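Local coordinates for antitoxin (Nitrosomonas europaea, PDB 2ODK), which is probably the antitoxin component of a type II toxin-antitoxin system and belongs to the Phd/YefM family, at residues H4-Q9 and S16-A21; P27-V30 and A35-A38. All blocks are in the same frame, centred on the assembly; numbering follows the deposited sequence.

Interaction 1: residues H4-Q9 and S16-A21; sequences HVWPVQ and SEFLDA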
# COMPACT_ATOMS: atom_id res chain seq x y z
N HIS A 4 -7.78 -0.30 9.21
CA HIS A 4 -8.42 -1.61 9.00
C HIS A 4 -7.37 -2.54 8.40
O HIS A 4 -6.44 -2.06 7.68
CB HIS A 4 -9.60 -1.49 8.04
CG HIS A 4 -10.32 -2.78 7.77
ND1 HIS A 4 -11.04 -3.46 8.74
CD2 HIS A 4 -10.41 -3.53 6.65
CE1 HIS A 4 -11.54 -4.57 8.22
NE2 HIS A 4 -11.18 -4.64 6.95
N VAL A 5 -7.51 -3.84 8.68
CA VAL A 5 -6.55 -4.86 8.26
C VAL A 5 -7.22 -5.83 7.31
O VAL A 5 -8.25 -6.48 7.64
CB VAL A 5 -5.99 -5.70 9.48
CG1 VAL A 5 -4.95 -6.70 8.99
CG2 VAL A 5 -5.41 -4.78 10.55
N TRP A 6 -6.60 -5.97 6.14
CA TRP A 6 -7.11 -6.82 5.07
C TRP A 6 -6.16 -8.01 4.81
O TRP A 6 -5.01 -7.79 4.43
CB TRP A 6 -7.09 -5.99 3.78
CG TRP A 6 -7.94 -4.75 3.80
CD1 TRP A 6 -7.70 -3.58 4.49
CD2 TRP A 6 -9.13 -4.54 3.04
NE1 TRP A 6 -8.68 -2.65 4.20
CE2 TRP A 6 -9.58 -3.22 3.31
CE3 TRP A 6 -9.86 -5.34 2.15
CZ2 TRP A 6 -10.73 -2.68 2.73
CZ3 TRP A 6 -11.01 -4.78 1.54
CH2 TRP A 6 -11.44 -3.48 1.85
N PRO A 7 -6.66 -9.26 5.00
CA PRO A 7 -5.87 -10.40 4.53
C PRO A 7 -5.56 -10.26 3.06
O PRO A 7 -6.38 -9.74 2.28
CB PRO A 7 -6.81 -11.60 4.76
CG PRO A 7 -7.67 -11.12 5.96
CD PRO A 7 -7.94 -9.68 5.60
N VAL A 8 -4.40 -10.78 2.66
CA VAL A 8 -3.95 -10.65 1.26
C VAL A 8 -5.03 -11.02 0.23
O VAL A 8 -5.23 -10.29 -0.76
CB VAL A 8 -2.59 -11.38 1.05
CG1 VAL A 8 -2.73 -12.89 1.30
CG2 VAL A 8 -2.05 -11.08 -0.36
N GLN A 9 -5.70 -12.14 0.45
CA GLN A 9 -6.68 -12.57 -0.53
C GLN A 9 -7.91 -11.65 -0.63
O GLN A 9 -8.55 -11.55 -1.70
CB GLN A 9 -7.05 -14.05 -0.26
CG GLN A 9 -7.91 -14.26 0.97
CD GLN A 9 -7.14 -14.33 2.32
OE1 GLN A 9 -5.95 -14.03 2.46
NE2 GLN A 9 -7.87 -14.77 3.34
N SER A 16 -10.57 -2.75 -5.46
CA SER A 16 -11.12 -1.39 -5.68
C SER A 16 -11.60 -0.77 -4.37
O SER A 16 -11.40 0.43 -4.13
CB SER A 16 -12.25 -1.41 -6.72
OG SER A 16 -13.35 -2.14 -6.24
N GLU A 17 -12.20 -1.58 -3.50
CA GLU A 17 -12.69 -1.15 -2.20
C GLU A 17 -11.53 -0.83 -1.24
O GLU A 17 -11.58 0.13 -0.46
CB GLU A 17 -13.56 -2.26 -1.60
CG GLU A 17 -14.39 -1.84 -0.42
CD GLU A 17 -15.07 -3.02 0.26
OE1 GLU A 17 -15.26 -4.08 -0.39
OE2 GLU A 17 -15.40 -2.89 1.45
N PHE A 18 -10.49 -1.65 -1.31
CA PHE A 18 -9.28 -1.48 -0.51
C PHE A 18 -8.61 -0.13 -0.87
O PHE A 18 -8.26 0.66 0.02
CB PHE A 18 -8.38 -2.68 -0.85
CG PHE A 18 -6.98 -2.65 -0.30
CD1 PHE A 18 -6.72 -2.67 1.07
CD2 PHE A 18 -5.87 -2.71 -1.17
CE1 PHE A 18 -5.41 -2.73 1.57
CE2 PHE A 18 -4.59 -2.77 -0.68
CZ PHE A 18 -4.33 -2.78 0.66
N LEU A 19 -8.44 0.11 -2.17
CA LEU A 19 -7.88 1.38 -2.63
C LEU A 19 -8.78 2.57 -2.26
O LEU A 19 -8.29 3.63 -1.81
CB LEU A 19 -7.61 1.30 -4.14
CG LEU A 19 -7.03 2.56 -4.78
CD1 LEU A 19 -5.76 3.04 -4.08
CD2 LEU A 19 -6.76 2.26 -6.26
N ASP A 20 -10.08 2.39 -2.43
CA ASP A 20 -11.03 3.45 -2.08
C ASP A 20 -10.96 3.79 -0.60
O ASP A 20 -10.99 4.97 -0.21
CB ASP A 20 -12.47 3.08 -2.43
CG ASP A 20 -13.44 4.19 -2.16
OD1 ASP A 20 -13.38 5.20 -2.89
OD2 ASP A 20 -14.23 4.07 -1.21
N ALA A 21 -10.85 2.75 0.24
CA ALA A 21 -10.76 3.00 1.68
C ALA A 21 -9.46 3.77 2.01
O ALA A 21 -9.42 4.63 2.90
CB ALA A 21 -10.82 1.70 2.47
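Trp6 and Phe18 meet as a T-shaped pair in which the edge of the phenyl ring is directed at the face of the indole. The planes stand at 69°, and the phenyl centroid lies 4.8 Å from that of the five-membered indole ring. Phe18 CD1 leads the approach, coming within 3.6 Å of Trp6 CD2, while CE1 lies over the CG and CD1 side of the indole. The six-membered ring is covered by backbone instead: Phe18 CA sits 4.0 Å from its centroid and 24° off the ring normal, a CH-pi contact that brings the indole directly against the helix. A chi1 of 172° sets the Phe18 ring opposite the backbone N, carrying it past the indole, the two side chains running in opposite senses. On the other face of the indole lies the imidazole of His4, reaching in with CD2, so the ring is held between a phenyl edge and a histidine. At the rim, near the indole plane, the extended chain of Glu17, in one of its two modelled conformers, places CD 4.0 Å from Trp6 CH2 and forms a salt bridge with Arg14. Ala21 CB approaches Trp6 CZ2 more loosely, at 4.4 Å. The buried indole N-H is satisfied by Gln28 OE1, a bond that would also restrict rotation of the indole. The axes of strand 5-7 and helical segment 16-21, part of helix 15-24, run nearly antiparallel, 11.0 Å apart at closest approach, a gap bridged by the indole. Ala11 of helix 8-13 touches both aromatic side chains, and Phe18 continues onto Val30 and Leu40, so the pair lies where both helices pack on the sheet.

Interaction 2: residues P27-V30 and A35-A38; sequences PQIV and AEEA
Val30 O is gripped by two successive backbone N-H groups of the facing strand: Glu37 N at 2.9 Å and Ala38 N at 3.2 Å, both in the carbonyl plane. In return Val30 N donates to Ala38 O at 2.8 Å, a nearly straight bond (173° at the hydrogen), although the donor is tilted 34° from the plane of that carbonyl. Ala38 O also receives a CA-H...O contact from Ile29 CA at 3.4 Å. Side-chain packing centres on Ile29 and one of two modelled copies of Glu36, whose chains pass each other at a slant: Ile29 CG2 touches Glu36 CG at 3.7 Å, and Ile29 CD1 reaches the carboxylate, 3.6 Å from OE1. With CG2 anti to the backbone N, Ile29 lays this methyl against the CB and CG of Glu36, while CG1 carries CD1 on to its polar end. In the same copy that carboxylate has a long, weak ion pair with Arg47 of the second subunit. Val30 and Ala38 point to the same face of the sheet, where both pack on Leu19 of the second subunit. Ala38 also pairs with an antiparallel strand of that subunit, continuing the sheet across the interface. Two residues, Glu37 and Ala38, thus face one, Val30: a classic beta bulge in the hairpin of strands 28-32 and 35-42.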
# COMPACT_ATOMS: atom_id res chain seq x y z
N PRO A 27 -4.58 5.14 5.65
CA PRO A 27 -3.76 3.92 5.48
C PRO A 27 -4.50 2.64 5.84
O PRO A 27 -5.14 2.56 6.91
CB PRO A 27 -2.59 4.16 6.42
CG PRO A 27 -2.40 5.71 6.30
CD PRO A 27 -3.81 6.24 6.28
N GLN A 28 -4.42 1.65 4.96
CA GLN A 28 -5.07 0.34 5.15
C GLN A 28 -3.98 -0.71 5.27
O GLN A 28 -3.08 -0.75 4.42
CB GLN A 28 -5.95 0.01 3.93
CG GLN A 28 -7.06 1.05 3.65
CD GLN A 28 -8.10 1.05 4.75
OE1 GLN A 28 -8.71 0.01 5.05
NE2 GLN A 28 -8.32 2.23 5.37
N ILE A 29 -4.02 -1.53 6.32
CA ILE A 29 -3.00 -2.58 6.51
C ILE A 29 -3.36 -3.84 5.73
O ILE A 29 -4.53 -4.17 5.60
CB ILE A 29 -2.88 -2.89 8.00
CG1 ILE A 29 -2.36 -1.63 8.71
CG2 ILE A 29 -1.92 -4.09 8.21
CD1 ILE A 29 -2.36 -1.66 10.26
N VAL A 30 -2.33 -4.50 5.20
CA VAL A 30 -2.50 -5.80 4.57
C VAL A 30 -1.78 -6.84 5.42
O VAL A 30 -0.63 -6.61 5.82
CB VAL A 30 -1.82 -5.78 3.20
CG1 VAL A 30 -1.95 -7.15 2.50
CG2 VAL A 30 -2.42 -4.67 2.34
N ALA A 35 -0.77 -11.81 10.16
CA ALA A 35 0.28 -10.92 10.68
C ALA A 35 0.33 -9.68 9.77
O ALA A 35 0.31 -9.81 8.55
CB ALA A 35 1.64 -11.57 10.63
N GLU A 36 0.40 -8.49 10.36
CA GLU A 36 0.48 -7.26 9.57
C GLU A 36 1.78 -7.24 8.78
O GLU A 36 2.89 -7.50 9.34
CB GLU A 36 0.35 -6.05 10.51
CG GLU A 36 -1.00 -6.04 11.21
CD GLU A 36 -1.21 -4.83 12.11
OE1 GLU A 36 -0.32 -3.97 12.16
OE2 GLU A 36 -2.26 -4.76 12.73
N GLU A 37 1.70 -6.93 7.48
CA GLU A 37 2.87 -7.01 6.61
C GLU A 37 3.18 -5.66 5.93
O GLU A 37 4.36 -5.33 5.73
CB GLU A 37 2.69 -8.10 5.53
CG GLU A 37 2.83 -9.53 6.12
CD GLU A 37 4.25 -9.84 6.58
OE1 GLU A 37 5.15 -9.04 6.25
OE2 GLU A 37 4.48 -10.87 7.26
N ALA A 38 2.13 -4.96 5.52
CA ALA A 38 2.34 -3.75 4.73
C ALA A 38 1.18 -2.82 4.87
O ALA A 38 0.17 -3.19 5.45
CB ALA A 38 2.59 -4.11 3.25

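Interaction 1 and interaction 2 have centres about 9 Å apart and meet along strand 28-32, the middle strand of the sheet, with strand 5-7 parallel on one flank and strand 35-42 antiparallel on the other. Trp6 N lies 2.8 Å from Ile29 O, a probable backbone hydrogen bond; with the indole bond to Gln28, segment 27-30 thus supports the tryptophan through both main chain and side chain. The Phe18 side chain packs on Val30, whose side chain is modelled in two conformers, linking the helix to the strand residue opposite the bulge. The two contacts thus join helix, sheet and hairpin, and both reach the second subunit, consistent with dimer assembly.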